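Lantibiotic dehydratase (Microbispora corallina, PDB 5EHK) probably catalyses the tRNA-dependent dehydration of serine and threonine residues in the precursor peptide of the lantibiotic NAI-107. Local coordinates at residues 1090-1093 and 1094-1098; 1079-1082 and 1083-1087. One frame throughout, in Å; residues are numbered along the deposited sequence.

Contact 1 of 2, residues 1090-1093 and 1094-1098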
loop_
_atom_site.group_PDB
_atom_site.type_symbol
_atom_site.label_atom_id
_atom_site.label_comp_id
_atom_site.label_asym_id
_atom_site.label_seq_id
_atom_site.Cartn_x
_atom_site.Cartn_y
_atom_site.Cartn_z
ATOM N N ALA A 1090 2.669 -17.104 12.081
ATOM C CA ALA A 1090 2.215 -16.929 13.471
ATOM C C ALA A 1090 1.049 -17.854 13.872
ATOM O O ALA A 1090 0.998 -18.345 15.005
ATOM C CB ALA A 1090 1.889 -15.478 13.767
ATOM N N GLU A 1091 0.122 -18.090 12.948
ATOM C CA GLU A 1091 -0.995 -18.978 13.239
ATOM C C GLU A 1091 -0.478 -20.407 13.415
ATOM O O GLU A 1091 -0.892 -21.107 14.333
ATOM C CB GLU A 1091 -2.072 -18.913 12.137
ATOM C CG GLU A 1091 -1.664 -19.539 10.799
ATOM C CD GLU A 1091 -2.802 -19.627 9.781
ATOM O OE1 GLU A 1091 -3.975 -19.380 10.154
ATOM O OE2 GLU A 1091 -2.514 -19.975 8.610
ATOM N N ARG A 1092 0.460 -20.818 12.565
ATOM C CA ARG A 1092 0.981 -22.170 12.633
ATOM C C ARG A 1092 1.647 -22.428 13.983
ATOM O O ARG A 1092 1.485 -23.491 14.578
ATOM C CB ARG A 1092 1.941 -22.482 11.479
ATOM C CG ARG A 1092 2.279 -23.984 11.412
ATOM C CD ARG A 1092 3.302 -24.336 10.354
ATOM N NE ARG A 1092 3.521 -25.782 10.280
ATOM C CZ ARG A 1092 4.331 -26.367 9.400
ATOM N NH1 ARG A 1092 5.012 -25.639 8.539
ATOM N NH2 ARG A 1092 4.474 -27.679 9.395
ATOM N N GLU A 1093 2.382 -21.444 14.476
ATOM C CA GLU A 1093 2.995 -21.574 15.780
ATOM C C GLU A 1093 1.962 -21.702 16.903
ATOM O O GLU A 1093 2.137 -22.494 17.828
ATOM C CB GLU A 1093 3.928 -20.395 16.050
ATOM C CG GLU A 1093 4.614 -20.516 17.380
ATOM C CD GLU A 1093 5.613 -19.430 17.611
ATOM O OE1 GLU A 1093 6.135 -18.890 16.610
ATOM O OE2 GLU A 1093 5.861 -19.104 18.795
ATOM N N ARG A 1094 0.879 -20.938 16.812
ATOM C CA ARG A 1094 -0.181 -21.005 17.816
ATOM C C ARG A 1094 -0.910 -22.344 17.814
ATOM O O ARG A 1094 -1.271 -22.847 18.874
ATOM C CB ARG A 1094 -1.161 -19.851 17.660
ATOM C CG ARG A 1094 -0.981 -18.783 18.690
ATOM C CD ARG A 1094 -1.043 -17.397 18.057
ATOM N NE ARG A 1094 -2.045 -17.358 17.004
ATOM C CZ ARG A 1094 -2.037 -16.481 16.012
ATOM N NH1 ARG A 1094 -1.073 -15.575 15.952
ATOM N NH2 ARG A 1094 -2.985 -16.520 15.085
ATOM N N SER A 1095 -1.142 -22.912 16.634
ATOM C CA SER A 1095 -1.744 -24.237 16.563
ATOM C C SER A 1095 -0.824 -25.258 17.210
ATOM O O SER A 1095 -1.203 -25.914 18.185
ATOM C CB SER A 1095 -2.035 -24.643 15.125
ATOM O OG SER A 1095 -2.843 -23.663 14.493
ATOM N N VAL A 1096 0.402 -25.353 16.696
ATOM C CA VAL A 1096 1.337 -26.364 17.159
ATOM C C VAL A 1096 1.574 -26.229 18.657
ATOM O O VAL A 1096 1.681 -27.247 19.354
ATOM C CB VAL A 1096 2.684 -26.313 16.400
ATOM C CG1 VAL A 1096 3.618 -27.401 16.909
ATOM C CG2 VAL A 1096 2.455 -26.501 14.915
ATOM N N LEU A 1097 1.623 -24.999 19.170
ATOM C CA LEU A 1097 1.800 -24.849 20.616
ATOM C C LEU A 1097 0.535 -25.254 21.358
ATOM O O LEU A 1097 0.603 -25.787 22.462
ATOM C CB LEU A 1097 2.264 -23.448 21.030
ATOM C CG LEU A 1097 3.760 -23.110 20.897
ATOM C CD1 LEU A 1097 4.044 -21.736 21.473
ATOM C CD2 LEU A 1097 4.656 -24.134 21.542
ATOM N N GLY A 1098 -0.613 -24.992 20.743
ATOM C CA GLY A 1098 -1.896 -25.387 21.293
ATOM C C GLY A 1098 -1.956 -26.882 21.534
ATOM O O GLY A 1098 -2.226 -27.320 22.652
#
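The backbone runs as regular alpha helix from A1090 to G1098, with four successive i to i+4 bonds joining A1090-E1093 to R1094-L1097; of these, R1092 O and V1096 N lie 3.0 Å apart with an N-H...O angle of 173°. E1091 O takes two donors: the backbone S1095 N of the regular helix bond, and S1095 OG, 3.2 Å from E1091 O, from above the carbonyl plane. The serine torsion explains this: chi1 of -55° keeps OG beside its own backbone N, facing the preceding turn. R1094 folds back in the same direction. Bends at chi2 and chi3 lay its guanidinium over the start of the helix, where A1090 O and E1091 CA meet one and the same face. Its NH1 rests 3.7 Å from A1090 CB and its NH2 3.9 Å from E1091 CB. The guanidinium thus meets aliphatic CB atoms, while E1091 OE1 and R1094 NH2, though oppositely charged, stay 5.8 Å apart, too far for a salt bridge.

On another flank E1093 and L1097 run side by side. With CG anti to the backbone N (chi1 -178°) and the chain extended beyond it, E1093 brings OE2 to 4.2 Å from L1097 CD1; its OE1 is hydrogen-bonded to H1079. V1096 CG2 lies 4.3 Å from R1092 CG, and the R1092 guanidinium forms a salt bridge to D951 on helix 950-965. Together these contacts are those of the first turns of an amphipathic alpha helix: R1094 lies on an exposed side, V1096 and L1097 on the buried one.

Contact 2 of 2, residues 1079-1082 and 1083-1087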
loop_
_atom_site.group_PDB
_atom_site.type_symbol
_atom_site.label_atom_id
_atom_site.label_comp_id
_atom_site.label_asym_id
_atom_site.label_seq_id
_atom_site.Cartn_x
_atom_site.Cartn_y
_atom_site.Cartn_z
ATOM N N HIS A 1079 9.170 -20.104 21.548
ATOM C CA HIS A 1079 9.069 -19.435 20.241
ATOM C C HIS A 1079 10.251 -19.786 19.294
ATOM O O HIS A 1079 10.040 -20.170 18.145
ATOM C CB HIS A 1079 8.932 -17.907 20.402
ATOM C CG HIS A 1079 9.051 -17.147 19.114
ATOM N ND1 HIS A 1079 8.275 -17.427 18.007
ATOM C CD2 HIS A 1079 9.875 -16.140 18.746
ATOM C CE1 HIS A 1079 8.609 -16.617 17.020
ATOM N NE2 HIS A 1079 9.580 -15.827 17.440
ATOM N N MET A 1080 11.485 -19.689 19.777
ATOM C CA MET A 1080 12.640 -20.015 18.934
ATOM C C MET A 1080 12.706 -21.479 18.490
ATOM O O MET A 1080 13.238 -21.771 17.416
ATOM C CB MET A 1080 13.960 -19.568 19.587
ATOM C CG MET A 1080 14.172 -18.046 19.654
ATOM S SD MET A 1080 14.358 -17.169 18.068
ATOM C CE MET A 1080 12.695 -16.974 17.485
ATOM N N THR A 1081 12.172 -22.393 19.297
ATOM C CA THR A 1081 12.147 -23.787 18.892
ATOM C C THR A 1081 11.192 -23.912 17.719
ATOM O O THR A 1081 11.472 -24.624 16.759
ATOM C CB THR A 1081 11.812 -24.756 20.051
ATOM O OG1 THR A 1081 13.033 -25.142 20.693
ATOM C CG2 THR A 1081 11.191 -26.023 19.541
ATOM N N CYS A 1082 10.109 -23.154 17.757
ATOM C CA CYS A 1082 9.177 -23.150 16.647
ATOM C C CYS A 1082 9.768 -22.451 15.418
ATOM O O CYS A 1082 9.597 -22.921 14.286
ATOM C CB CYS A 1082 7.858 -22.493 17.054
ATOM S SG CYS A 1082 6.935 -23.421 18.273
ATOM N N ASN A 1083 10.468 -21.345 15.646
ATOM C CA ASN A 1083 11.120 -20.652 14.558
ATOM C C ASN A 1083 12.064 -21.611 13.854
ATOM O O ASN A 1083 11.962 -21.793 12.663
ATOM C CB ASN A 1083 11.874 -19.398 15.024
ATOM C CG ASN A 1083 12.527 -18.644 13.856
ATOM O OD1 ASN A 1083 13.725 -18.784 13.599
ATOM N ND2 ASN A 1083 11.740 -17.853 13.144
ATOM N N ARG A 1084 12.917 -22.311 14.586
ATOM C CA ARG A 1084 13.881 -23.135 13.892
ATOM C C ARG A 1084 13.239 -24.269 13.117
ATOM O O ARG A 1084 13.750 -24.687 12.091
ATOM C CB ARG A 1084 14.920 -23.686 14.857
ATOM C CG ARG A 1084 16.045 -22.738 15.123
ATOM C CD ARG A 1084 17.019 -23.360 16.074
ATOM N NE ARG A 1084 16.772 -22.929 17.441
ATOM C CZ ARG A 1084 17.201 -21.774 17.933
ATOM N NH1 ARG A 1084 17.882 -20.926 17.162
ATOM N NH2 ARG A 1084 16.948 -21.468 19.192
ATOM N N LEU A 1085 12.124 -24.766 13.625
ATOM C CA LEU A 1085 11.498 -25.952 13.070
ATOM C C LEU A 1085 10.405 -25.569 12.046
ATOM O O LEU A 1085 10.409 -26.067 10.919
ATOM C CB LEU A 1085 10.939 -26.820 14.200
ATOM C CG LEU A 1085 11.351 -28.264 14.516
ATOM C CD1 LEU A 1085 12.518 -28.785 13.720
ATOM C CD2 LEU A 1085 11.617 -28.389 15.991
ATOM N N ILE A 1086 9.515 -24.642 12.389
ATOM C CA ILE A 1086 8.434 -24.298 11.456
ATOM C C ILE A 1086 8.327 -22.792 11.356
ATOM O O ILE A 1086 9.331 -22.072 11.454
ATOM C CB ILE A 1086 7.074 -24.875 11.903
ATOM C CG1 ILE A 1086 6.759 -24.437 13.336
ATOM C CG2 ILE A 1086 7.072 -26.403 11.828
ATOM C CD1 ILE A 1086 5.403 -24.830 13.801
ATOM N N GLY A 1087 7.135 -22.281 11.123
ATOM C CA GLY A 1087 7.016 -20.841 11.233
ATOM C C GLY A 1087 7.736 -20.019 10.180
ATOM O O GLY A 1087 8.579 -20.502 9.421
#
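M1080 and N1083 meet because the methionine chain bends at chi2 (-66°) and again at chi3 (80°), while N1083 holds CG anti to its backbone N (chi1 -178°). The two side chains therefore run alongside each other in the same direction, and M1080 CE lies 3.6 Å from N1083 CB. R1084, one turn on from M1080, curls back over the same methionine: a bend at chi3 sets one face of its guanidinium over M1080 O, with R1084 NH2 3.6 Å from M1080 CB. M1080 O also accepts the helix hydrogen bond of R1084 N, at 2.9 Å.

The helix then finishes. L1085 N bonds T1081 O at 3.2 Å and reaches C1082 O only weakly, whereas I1086 N makes the main bond to C1082 O. I1086 is the first residue to leave helical angles, and its CG1 lies 3.4 Å from C1082 O and 4.3 Å from C1082 CB. G1087 follows with a positive phi, a conformation glycine adopts readily.

Polar ends are held from outside. D930 forms a salt bridge with R1084 NE and a hydrogen bond with T1081 OG1; F856 O accepts from R1084 NH1, and R858 N donates to N1083 OD1. Chemically, the buried arginine is thus paired with a carboxylate and a carbonyl, an environment that would favour its charged form and tie this helix end to helix 920-942 and strand 853-861.

How the contacts relate
Along the chain contact 2 comes first, at the end of helix 1068-1085, and contact 1 follows at the start of helix 1090-1109, with a short turn between them. Their centres are about 10 Å apart and they touch: E1093 CG lies 3.8 Å from C1082 CB between the two helices, and V1096 CG2 packs 3.6 Å from I1086 CD1, in the loop just past the first helix. Helix 950-965 contacts both sites. The contact centres lie about 35 Å (contact 1) and 36 Å (contact 2) from the centre of the chain. Both belong to the C-terminal lantibiotic dehydratase region, which, as in relatives, probably carries out glutamate elimination. No other chain of the assembly touches either contact.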